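Local coordinates for double Glycine Motif Protease domain from AMS/PCAT Transporter (PDB 6MPZ), which probably cleaves leader peptides at a double-glycine motif, freeing lantibiotic-like cargo peptides for export by the transporter to which it belongs, at residues Gly77-Pro82 and Thr135-Ile140; Gly89-Ile94 and Val103-Phe108; Ile95-Asn100 and Asp131-Gly136. All coordinates share one frame; numbering follows the deposited sequence.

Interaction 1. Residues Gly77-Pro82 and Thr135-Ile140. With 16P (3,6,9,12,15,18-hexaoxaicosane), chain I.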
loop_
_atom_site.group_PDB
_atom_site.type_symbol
_atom_site.label_atom_id
_atom_site.label_comp_id
_atom_site.label_asym_id
_atom_site.label_seq_id
_atom_site.Cartn_x
_atom_site.Cartn_y
_atom_site.Cartn_z
ATOM N N GLY A 77 -1.311 0.635 -10.463
ATOM C CA GLY A 77 -2.599 0.624 -9.745
ATOM C C GLY A 77 -3.641 -0.290 -10.401
ATOM O O GLY A 77 -3.961 -0.147 -11.578
ATOM N N TYR A 78 -4.219 -1.187 -9.613
ATOM C CA TYR A 78 -5.241 -2.087 -10.081
ATOM C C TYR A 78 -6.499 -1.931 -9.264
ATOM O O TYR A 78 -6.451 -1.605 -8.089
ATOM C CB TYR A 78 -4.785 -3.524 -9.905
ATOM C CG TYR A 78 -3.712 -3.995 -10.853
ATOM C CD1 TYR A 78 -2.398 -3.846 -10.547
ATOM C CD2 TYR A 78 -4.036 -4.640 -12.026
ATOM C CE1 TYR A 78 -1.408 -4.311 -11.391
ATOM C CE2 TYR A 78 -3.057 -5.121 -12.877
ATOM C CZ TYR A 78 -1.746 -4.946 -12.538
ATOM O OH TYR A 78 -0.770 -5.398 -13.376
ATOM N N ARG A 79 -7.627 -2.180 -9.920
ATOM C CA ARG A 79 -8.870 -2.493 -9.265
ATOM C C ARG A 79 -9.032 -4.027 -9.332
ATOM O O ARG A 79 -8.979 -4.621 -10.418
ATOM C CB ARG A 79 -10.016 -1.825 -9.963
ATOM C CG ARG A 79 -11.375 -2.204 -9.437
ATOM C CD ARG A 79 -12.413 -1.263 -10.026
ATOM N NE ARG A 79 -13.232 -0.836 -8.925
ATOM C CZ ARG A 79 -13.286 0.371 -8.391
ATOM N NH1 ARG A 79 -12.655 1.418 -8.907
ATOM N NH2 ARG A 79 -14.100 0.527 -7.338
ATOM N N TYR A 80 -9.196 -4.630 -8.149
ATOM C CA TYR A 80 -9.294 -6.065 -7.955
ATOM C C TYR A 80 -10.488 -6.273 -7.048
ATOM O O TYR A 80 -10.660 -5.550 -6.107
ATOM C CB TYR A 80 -8.113 -6.596 -7.179
ATOM C CG TYR A 80 -6.801 -6.771 -7.906
ATOM C CD1 TYR A 80 -6.743 -7.198 -9.205
ATOM C CD2 TYR A 80 -5.598 -6.567 -7.232
ATOM C CE1 TYR A 80 -5.509 -7.392 -9.852
ATOM C CE2 TYR A 80 -4.358 -6.747 -7.876
ATOM C CZ TYR A 80 -4.334 -7.162 -9.167
ATOM O OH TYR A 80 -3.132 -7.332 -9.766
ATOM N N GLU A 81 -11.283 -7.280 -7.328
ATOM C CA GLU A 81 -12.188 -7.828 -6.307
ATOM C C GLU A 81 -11.340 -8.617 -5.305
ATOM O O GLU A 81 -10.209 -9.046 -5.632
ATOM C CB GLU A 81 -13.275 -8.682 -6.963
ATOM C CG GLU A 81 -12.805 -9.808 -7.835
ATOM C CD GLU A 81 -13.748 -10.102 -8.949
ATOM O OE1 GLU A 81 -14.993 -9.858 -8.781
ATOM O OE2 GLU A 81 -13.166 -10.540 -9.972
ATOM N N PRO A 82 -11.853 -8.772 -4.067
ATOM C CA PRO A 82 -11.150 -9.480 -3.014
ATOM C C PRO A 82 -10.557 -10.824 -3.437
ATOM O O PRO A 82 -9.400 -11.057 -3.138
ATOM C CB PRO A 82 -12.231 -9.671 -1.946
ATOM C CG PRO A 82 -13.159 -8.562 -2.122
ATOM C CD PRO A 82 -13.159 -8.265 -3.601
ATOM N N THR A 135 -11.556 -1.660 -0.502
ATOM C CA THR A 135 -12.447 -0.993 -1.476
ATOM C C THR A 135 -12.247 -1.433 -2.902
ATOM O O THR A 135 -13.018 -1.053 -3.780
ATOM C CB THR A 135 -12.205 0.540 -1.529
ATOM O OG1 THR A 135 -10.939 0.815 -2.161
ATOM C CG2 THR A 135 -12.252 1.133 -0.180
ATOM N N GLY A 136 -11.153 -2.131 -3.161
ATOM C CA GLY A 136 -10.868 -2.622 -4.479
ATOM C C GLY A 136 -9.612 -2.087 -5.096
ATOM O O GLY A 136 -9.105 -2.730 -6.041
ATOM N N ILE A 137 -9.088 -0.951 -4.601
ATOM C CA ILE A 137 -7.893 -0.320 -5.210
ATOM C C ILE A 137 -6.589 -0.814 -4.511
ATOM O O ILE A 137 -6.468 -0.733 -3.301
ATOM C CB ILE A 137 -7.937 1.233 -5.142
ATOM C CG1 ILE A 137 -9.259 1.804 -5.718
ATOM C CG2 ILE A 137 -6.754 1.821 -5.891
ATOM C CD1 ILE A 137 -9.568 1.460 -7.174
ATOM N N CYS A 138 -5.606 -1.232 -5.318
ATOM C CA CYS A 138 -4.443 -1.917 -4.868
ATOM C C CYS A 138 -3.264 -1.386 -5.635
ATOM O O CYS A 138 -3.289 -1.391 -6.855
ATOM C CB CYS A 138 -4.560 -3.422 -5.152
ATOM S SG CYS A 138 -3.075 -4.390 -4.747
ATOM N N LEU A 139 -2.232 -0.958 -4.924
ATOM C CA LEU A 139 -1.037 -0.470 -5.573
ATOM C C LEU A 139 -0.001 -1.556 -5.388
ATOM O O LEU A 139 0.243 -1.960 -4.282
ATOM C CB LEU A 139 -0.591 0.869 -4.960
ATOM C CG LEU A 139 -1.716 1.924 -4.742
ATOM C CD1 LEU A 139 -1.217 3.149 -3.975
ATOM C CD2 LEU A 139 -2.416 2.303 -6.042
ATOM N N ILE A 140 0.609 -1.962 -6.506
ATOM C CA ILE A 140 1.413 -3.139 -6.664
ATOM C C ILE A 140 2.790 -2.648 -7.096
ATOM O O ILE A 140 2.894 -1.768 -7.963
ATOM C CB ILE A 140 0.757 -4.065 -7.723
ATOM C CG1 ILE A 140 -0.535 -4.698 -7.162
ATOM C CG2 ILE A 140 1.734 -5.124 -8.259
ATOM C CD1 ILE A 140 -0.282 -5.898 -6.270
HETATM C C1 16P I . -12.448 4.623 -7.789
HETATM C C2 16P I . -12.092 4.707 -9.287
HETATM O O1 16P I . -12.914 3.814 -10.082
HETATM C C3 16P I . -12.608 3.676 -11.475
HETATM C C4 16P I . -13.472 2.525 -12.029
HETATM O O2 16P I . -12.813 1.888 -13.151
HETATM C C5 16P I . -11.969 0.846 -12.674
HETATM C C6 16P I . -11.181 -0.002 -13.672
HETATM O O3 16P I . -11.789 -1.311 -13.546
HETATM C C7 16P I . -10.986 -2.426 -13.835
HETATM C C8 16P I . -11.831 -3.689 -13.876
HETATM O O4 16P I . -12.776 -3.726 -12.745
HETATM C C9 16P I . -12.595 -4.778 -11.807
HETATM C C10 16P I . -13.894 -5.294 -11.223
HETATM O O5 16P I . -14.286 -6.432 -12.023
HETATM C C11 16P I . -15.432 -7.161 -11.546
HETATM C C12 16P I . -16.536 -7.266 -12.618
HETATM O O6 16P I . -17.864 -7.416 -12.051
HETATM C C13 16P I . -18.675 -6.231 -11.916
HETATM C C14 16P I . -19.972 -6.480 -11.159
#

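Interaction 2. Residues Gly89-Ile94 and Val103-Phe108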
loop_
_atom_site.group_PDB
_atom_site.type_symbol
_atom_site.label_atom_id
_atom_site.label_comp_id
_atom_site.label_asym_id
_atom_site.label_seq_id
_atom_site.Cartn_x
_atom_site.Cartn_y
_atom_site.Cartn_z
ATOM N N GLY A 89 -2.451 -11.001 -6.207
ATOM C CA GLY A 89 -1.669 -9.970 -5.532
ATOM C C GLY A 89 -0.224 -10.352 -5.292
ATOM O O GLY A 89 0.085 -11.515 -5.253
ATOM N N THR A 90 0.663 -9.375 -5.128
ATOM C CA THR A 90 2.005 -9.616 -4.644
ATOM C C THR A 90 2.218 -8.687 -3.468
ATOM O O THR A 90 1.569 -7.638 -3.383
ATOM C CB THR A 90 3.027 -9.354 -5.750
ATOM O OG1 THR A 90 3.128 -7.936 -6.006
ATOM C CG2 THR A 90 2.588 -10.075 -6.993
ATOM N N PHE A 91 3.124 -9.084 -2.565
ATOM C CA PHE A 91 3.260 -8.467 -1.244
ATOM C C PHE A 91 4.686 -8.019 -0.957
ATOM O O PHE A 91 5.636 -8.675 -1.379
ATOM C CB PHE A 91 2.709 -9.395 -0.168
ATOM C CG PHE A 91 1.397 -10.008 -0.556
ATOM C CD1 PHE A 91 0.253 -9.252 -0.564
ATOM C CD2 PHE A 91 1.314 -11.345 -0.984
ATOM C CE1 PHE A 91 -0.977 -9.805 -0.971
ATOM C CE2 PHE A 91 0.099 -11.903 -1.397
ATOM C CZ PHE A 91 -1.059 -11.125 -1.383
ATOM N N PRO A 92 4.861 -6.868 -0.291
ATOM C CA PRO A 92 3.756 -6.017 0.199
ATOM C C PRO A 92 3.133 -5.194 -0.946
ATOM O O PRO A 92 3.762 -4.994 -2.005
ATOM C CB PRO A 92 4.477 -5.088 1.179
ATOM C CG PRO A 92 5.811 -4.890 0.523
ATOM C CD PRO A 92 6.166 -6.233 -0.048
ATOM N N CYS A 93 1.924 -4.753 -0.729
ATOM C CA CYS A 93 1.206 -3.853 -1.648
ATOM C C CYS A 93 0.423 -2.885 -0.758
ATOM O O CYS A 93 0.201 -3.170 0.453
ATOM C CB CYS A 93 0.231 -4.618 -2.594
ATOM S SG CYS A 93 -1.070 -5.605 -1.762
ATOM N N ILE A 94 -0.016 -1.776 -1.335
ATOM C CA ILE A 94 -0.799 -0.797 -0.587
ATOM C C ILE A 94 -2.235 -0.916 -1.063
ATOM O O ILE A 94 -2.474 -1.003 -2.276
ATOM C CB ILE A 94 -0.258 0.667 -0.790
ATOM C CG1 ILE A 94 1.171 0.811 -0.204
ATOM C CG2 ILE A 94 -1.175 1.656 -0.096
ATOM C CD1 ILE A 94 1.889 2.122 -0.472
ATOM N N VAL A 103 -3.601 1.208 4.021
ATOM C CA VAL A 103 -2.865 0.280 4.839
ATOM C C VAL A 103 -1.935 -0.546 3.948
ATOM O O VAL A 103 -2.095 -0.568 2.718
ATOM C CB VAL A 103 -3.795 -0.598 5.651
ATOM C CG1 VAL A 103 -4.720 0.259 6.516
ATOM C CG2 VAL A 103 -4.595 -1.562 4.749
ATOM N N VAL A 104 -0.957 -1.217 4.576
ATOM C CA VAL A 104 -0.039 -2.113 3.851
ATOM C C VAL A 104 -0.456 -3.565 4.012
ATOM O O VAL A 104 -0.523 -4.042 5.141
ATOM C CB VAL A 104 1.402 -1.992 4.338
ATOM C CG1 VAL A 104 2.305 -2.962 3.541
ATOM C CG2 VAL A 104 1.870 -0.572 4.148
ATOM N N LEU A 105 -0.721 -4.244 2.887
ATOM C CA LEU A 105 -1.101 -5.667 2.900
ATOM C C LEU A 105 0.150 -6.538 2.737
ATOM O O LEU A 105 0.893 -6.423 1.699
ATOM C CB LEU A 105 -2.127 -5.992 1.813
ATOM C CG LEU A 105 -2.668 -7.437 1.655
ATOM C CD1 LEU A 105 -3.236 -7.971 2.957
ATOM C CD2 LEU A 105 -3.751 -7.534 0.601
ATOM N N LYS A 106 0.387 -7.374 3.758
ATOM C CA LYS A 106 1.535 -8.254 3.807
ATOM C C LYS A 106 1.249 -9.633 3.231
ATOM O O LYS A 106 2.178 -10.281 2.747
ATOM C CB LYS A 106 2.035 -8.411 5.229
ATOM C CG LYS A 106 2.523 -7.103 5.849
ATOM C CD LYS A 106 3.030 -7.327 7.253
ATOM C CE LYS A 106 1.854 -7.533 8.179
ATOM N NZ LYS A 106 2.265 -7.742 9.560
ATOM N N GLY A 107 -0.027 -10.037 3.261
ATOM C CA GLY A 107 -0.527 -11.275 2.657
ATOM C C GLY A 107 -1.685 -11.846 3.435
ATOM O O GLY A 107 -2.262 -11.168 4.288
ATOM N N PHE A 108 -1.960 -13.125 3.176
ATOM C CA PHE A 108 -3.084 -13.881 3.752
ATOM C C PHE A 108 -2.579 -15.201 4.328
ATOM O O PHE A 108 -1.596 -15.775 3.821
ATOM C CB PHE A 108 -4.102 -14.176 2.661
ATOM C CG PHE A 108 -4.694 -12.934 2.020
ATOM C CD1 PHE A 108 -5.765 -12.251 2.616
ATOM C CD2 PHE A 108 -4.192 -12.448 0.810
ATOM C CE1 PHE A 108 -6.295 -11.118 2.043
ATOM C CE2 PHE A 108 -4.725 -11.298 0.227
ATOM C CZ PHE A 108 -5.778 -10.643 0.832
#

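Interaction 3. Residues Ile95-Asn100 and Asp131-Gly136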
loop_
_atom_site.group_PDB
_atom_site.type_symbol
_atom_site.label_atom_id
_atom_site.label_comp_id
_atom_site.label_asym_id
_atom_site.label_seq_id
_atom_site.Cartn_x
_atom_site.Cartn_y
_atom_site.Cartn_z
ATOM N N ILE A 95 -3.185 -0.902 -0.114
ATOM C CA ILE A 95 -4.568 -1.036 -0.445
ATOM C C ILE A 95 -5.376 0.075 0.222
ATOM O O ILE A 95 -5.055 0.508 1.341
ATOM C CB ILE A 95 -5.163 -2.434 -0.110
ATOM C CG1 ILE A 95 -5.144 -2.742 1.399
ATOM C CG2 ILE A 95 -4.438 -3.496 -0.879
ATOM C CD1 ILE A 95 -5.928 -3.978 1.843
ATOM N N HIS A 96 -6.408 0.520 -0.509
ATOM C CA HIS A 96 -7.384 1.534 -0.079
ATOM C C HIS A 96 -8.370 0.842 0.891
ATOM O O HIS A 96 -8.723 -0.303 0.684
ATOM C CB HIS A 96 -8.050 2.083 -1.367
ATOM C CG HIS A 96 -8.875 3.326 -1.185
ATOM N ND1 HIS A 96 -8.496 4.382 -0.384
ATOM C CD2 HIS A 96 -10.036 3.703 -1.770
ATOM C CE1 HIS A 96 -9.408 5.327 -0.446
ATOM N NE2 HIS A 96 -10.348 4.943 -1.286
ATOM N N TRP A 97 -8.779 1.526 1.952
ATOM C CA TRP A 97 -9.419 0.890 3.125
ATOM C C TRP A 97 -10.508 1.797 3.680
ATOM O O TRP A 97 -10.218 2.935 4.067
ATOM C CB TRP A 97 -8.342 0.658 4.205
ATOM C CG TRP A 97 -8.664 -0.262 5.377
ATOM C CD1 TRP A 97 -8.991 0.103 6.651
ATOM C CD2 TRP A 97 -8.618 -1.694 5.379
ATOM N NE1 TRP A 97 -9.143 -1.016 7.448
ATOM C CE2 TRP A 97 -8.938 -2.127 6.691
ATOM C CE3 TRP A 97 -8.345 -2.658 4.390
ATOM C CZ2 TRP A 97 -9.014 -3.481 7.036
ATOM C CZ3 TRP A 97 -8.408 -4.010 4.740
ATOM C CH2 TRP A 97 -8.756 -4.406 6.040
ATOM N N ASN A 98 -11.735 1.272 3.738
ATOM C CA ASN A 98 -12.941 2.010 4.175
ATOM C C ASN A 98 -13.186 3.340 3.444
ATOM O O ASN A 98 -13.750 4.244 4.021
ATOM C CB ASN A 98 -12.891 2.225 5.693
ATOM C CG ASN A 98 -12.842 0.924 6.448
ATOM O OD1 ASN A 98 -13.421 -0.067 6.002
ATOM N ND2 ASN A 98 -12.131 0.897 7.567
ATOM N N PHE A 99 -12.705 3.452 2.203
ATOM C CA PHE A 99 -12.839 4.663 1.352
ATOM C C PHE A 99 -12.105 5.920 1.866
ATOM O O PHE A 99 -12.225 6.970 1.291
ATOM C CB PHE A 99 -14.332 4.953 1.034
ATOM C CG PHE A 99 -15.042 3.800 0.378
ATOM C CD1 PHE A 99 -14.908 3.585 -0.998
ATOM C CD2 PHE A 99 -15.781 2.880 1.127
ATOM C CE1 PHE A 99 -15.517 2.492 -1.620
ATOM C CE2 PHE A 99 -16.390 1.792 0.509
ATOM C CZ PHE A 99 -16.253 1.597 -0.871
ATOM N N ASN A 100 -11.269 5.740 2.876
ATOM C CA ASN A 100 -10.727 6.739 3.811
ATOM C C ASN A 100 -9.211 6.764 4.041
ATOM O O ASN A 100 -8.670 7.723 4.582
ATOM C CB ASN A 100 -11.094 6.184 5.211
ATOM C CG ASN A 100 -12.264 6.829 5.790
ATOM O OD1 ASN A 100 -12.363 7.002 6.993
ATOM N ND2 ASN A 100 -13.196 7.180 4.939
ATOM N N ASP A 131 -12.839 -8.398 3.462
ATOM C CA ASP A 131 -13.649 -8.299 2.243
ATOM C C ASP A 131 -14.540 -7.059 2.216
ATOM O O ASP A 131 -14.712 -6.470 1.146
ATOM C CB ASP A 131 -14.492 -9.567 2.007
ATOM C CG ASP A 131 -13.640 -10.810 1.618
ATOM O OD1 ASP A 131 -12.405 -10.711 1.397
ATOM O OD2 ASP A 131 -14.208 -11.916 1.517
ATOM N N ARG A 132 -15.095 -6.626 3.362
ATOM C CA ARG A 132 -15.880 -5.373 3.352
ATOM C C ARG A 132 -15.053 -4.084 3.415
ATOM O O ARG A 132 -15.483 -3.072 2.875
ATOM C CB ARG A 132 -16.992 -5.372 4.390
ATOM C CG ARG A 132 -16.629 -5.392 5.847
ATOM C CD ARG A 132 -17.822 -5.058 6.756
ATOM N NE ARG A 132 -18.403 -6.268 7.372
ATOM C CZ ARG A 132 -17.930 -6.909 8.443
ATOM N NH1 ARG A 132 -16.936 -6.407 9.161
ATOM N NH2 ARG A 132 -18.587 -7.990 8.863
ATOM N N SER A 133 -13.886 -4.132 4.053
ATOM C CA SER A 133 -13.022 -2.964 4.268
ATOM C C SER A 133 -12.123 -2.621 3.048
ATOM O O SER A 133 -11.926 -1.434 2.712
ATOM C CB SER A 133 -12.128 -3.163 5.494
ATOM O OG SER A 133 -12.904 -3.152 6.658
ATOM N N PHE A 134 -11.613 -3.638 2.368
ATOM C CA PHE A 134 -10.886 -3.394 1.115
ATOM C C PHE A 134 -11.856 -2.838 0.033
ATOM O O PHE A 134 -12.840 -3.468 -0.301
ATOM C CB PHE A 134 -10.251 -4.678 0.674
ATOM C CG PHE A 134 -9.611 -4.639 -0.680
ATOM C CD1 PHE A 134 -8.619 -3.733 -0.956
ATOM C CD2 PHE A 134 -9.997 -5.532 -1.665
ATOM C CE1 PHE A 134 -8.014 -3.711 -2.207
ATOM C CE2 PHE A 134 -9.383 -5.519 -2.921
ATOM C CZ PHE A 134 -8.396 -4.594 -3.192
ATOM N N THR A 135 -11.556 -1.660 -0.502
ATOM C CA THR A 135 -12.447 -0.993 -1.476
ATOM C C THR A 135 -12.247 -1.433 -2.902
ATOM O O THR A 135 -13.018 -1.053 -3.780
ATOM C CB THR A 135 -12.205 0.540 -1.529
ATOM O OG1 THR A 135 -10.939 0.815 -2.161
ATOM C CG2 THR A 135 -12.252 1.133 -0.180
ATOM N N GLY A 136 -11.153 -2.131 -3.161
ATOM C CA GLY A 136 -10.868 -2.622 -4.479
ATOM C C GLY A 136 -9.612 -2.087 -5.096
ATOM O O GLY A 136 -9.105 -2.730 -6.041
#

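Interaction 1. Residues Gly77-Pro82 and Thr135-Ile140
At the edge of the protease's antiparallel sheet, Tyr-78 and Cys-138 form a hydrogen-bonded pair: Tyr-78 N points almost straight at Cys-138 O, 2.9 Å away (177° at the hydrogen), and Cys-138 N returns a bond to Tyr-78 O. A third rung, Tyr-80 N to Gly-136 O at 2.8 Å, ends the ladder where segment 135-140 turns a corner at Gly-136. Tyr-80 sets its CG beside its own backbone N (chi1 -77°), which brings CD2 to 3.9 Å from Cys-138 CB and puts Cys-138 SG at the edge of the Tyr-80 ring, a sulfur-aromatic contact. On the same face, Tyr-78 CD1 crosses Ile-140 CG1 at 4.0 Å. Within this chain the strand 74-79 is outermost in the six-stranded sheet of the C39 peptidase fold, and the leader peptide uses that edge, bonding to the backbone of Gly-77 and, through a polar side chain, to Arg-79 N. On the other face, the Arg-79 guanidinium lays one side on Ile-137 CD1, which is 3.5 Å from NH1. The polyether approaches that guanidinium at its edge, its O1 lying 2.7 Å from Arg-79 NH1, and runs on past CD and CG.

Interaction 2. Residues Gly89-Ile94 and Val103-Phe108
Phe-91 and Gly-107 meet ring face to backbone: Gly-107 CA sits 3.8 Å from the ring centroid, almost on the ring normal, in a clear CH-pi contact. This is the tightly packed end. Phe-91 turns its CG to the side of its backbone N (chi1 -44°), bringing CB to 3.1 Å from Lys-106 O and laying the ring alongside Leu-105, both side chains pointing the same way with CE1 3.9 Å from Leu-105 CD2. At the far rim, CZ touches CE2 of Phe-108 at 4.0 Å, the two side chains crossing at about a right angle, while the carbonyl carbon of Gly-89 backs the opposite face. Lys-106 and Gly-107 form a classic beta bulge opposite Tyr-114, and Gly-107, with a phi of 148°, brings its CA over the ring. On the other side of Phe-91, a cis peptide bond leads into Pro-92 and the strand proper begins. There Cys-93 and Leu-105 form a hydrogen-bonded antiparallel pair, with Leu-105 N to Cys-93 O at 2.8 Å and Cys-93 N to Leu-105 O at 3.1 Å; Cys-93 SG leans on Leu-105 CB (3.7 Å). The looser side belongs to Lys-106, whose side chain leaves the contact and reaches Asn-116 with NZ, and to Phe-108, which is partly exposed. The two segments belong to the beta hairpin of strands 93-97 and 101-109. Helix 27-38 covers the face bearing Ile-94 and Val-104 through Ser-31 and Met-34, whereas Cys-93 looks toward Cys-138 and Ile-140 of strand 137-142. Strand 112-117 flanks the hairpin on its far side, where Val-103 touches Asp-117, a residue consistent with the acidic member of a Cys-His-Asp triad.

Interaction 3. Residues Ile95-Asn100 and Asp131-Gly136
Trp-97 receives Ser-133 over the face of its indole: Ser-133 CB stands 3.5 Å from the centroid of the six-membered ring, and with Trp-97 CG anti to the backbone N (chi1 -166°), the indole turns this face to the serine. Just beyond, Asn-98 N donates to Ser-133 O at 2.9 Å in a nearly straight bond (171°), and Thr-135 N makes a long, weak bond to His-96 O. Around Thr-135 the methyl and hydroxyl part company. CG2 lies over the centre of the Phe-99 ring at 3.7 Å, the side chains running past each other in opposite senses, while OG1 comes to the edge of the His-96 imidazole, 3.1 Å from CD2. Phe-134, opposite Trp-97 in an antiparallel non-hydrogen-bonded pair, presents CE1 to CB of Ile-95 at 3.8 Å. In fold terms, the end of helix 127-133 and the short strand 134-135 dock against the tip of the hairpin 93-97/101-109. That tip is built from Asn-98 and Phe-99, both with backbone angles of the left-handed helical region, in the manner of a type I' turn, closed by Asn-100 N to Trp-97 O at 3.2 Å. One shell out, Gly-136 N sits over the centre of the Phe-134 ring, 3.5 Å above its plane, and Leu-85 of helix 82-88 packs on the same phenylalanine. Trp-97 rests on Val-103 of the partner strand. The Asp-131 carboxylate forms a salt bridge with Lys-86, tying the end of helix 127-133 to helix 82-88. His-96 packs on the leader peptide's backbone, to which the Asn-100 backbone also hydrogen-bonds; His-96 ND1 has a weak hydrogen bond with O of His-101, the likely histidine of a Cys-His-Asp triad.

Overall arrangement
Three contacts built on or against one antiparallel sheet illustrate how both a local hairpin and sequence-distant segments are joined around it. Interactions 1 and 3 have centres about 9 Å apart and share Thr-135 and Gly-136, the corner where strand 134-135 passes into strand 137-142. Interaction 2, about 11 Å from interaction 1 and 13 Å from interaction 3, lies nearer the centre of the chain. Strand 93-97 links all three: it carries one side of interactions 2 and 3 and neighbours strand 137-142 of interaction 1. Along the chain, interaction 2 is nested inside the loop closed by interaction 1, while interactions 2 and 3 alternate. The leader peptide touches interactions 1 and 3, so its seat is formed by sequence-distant segments.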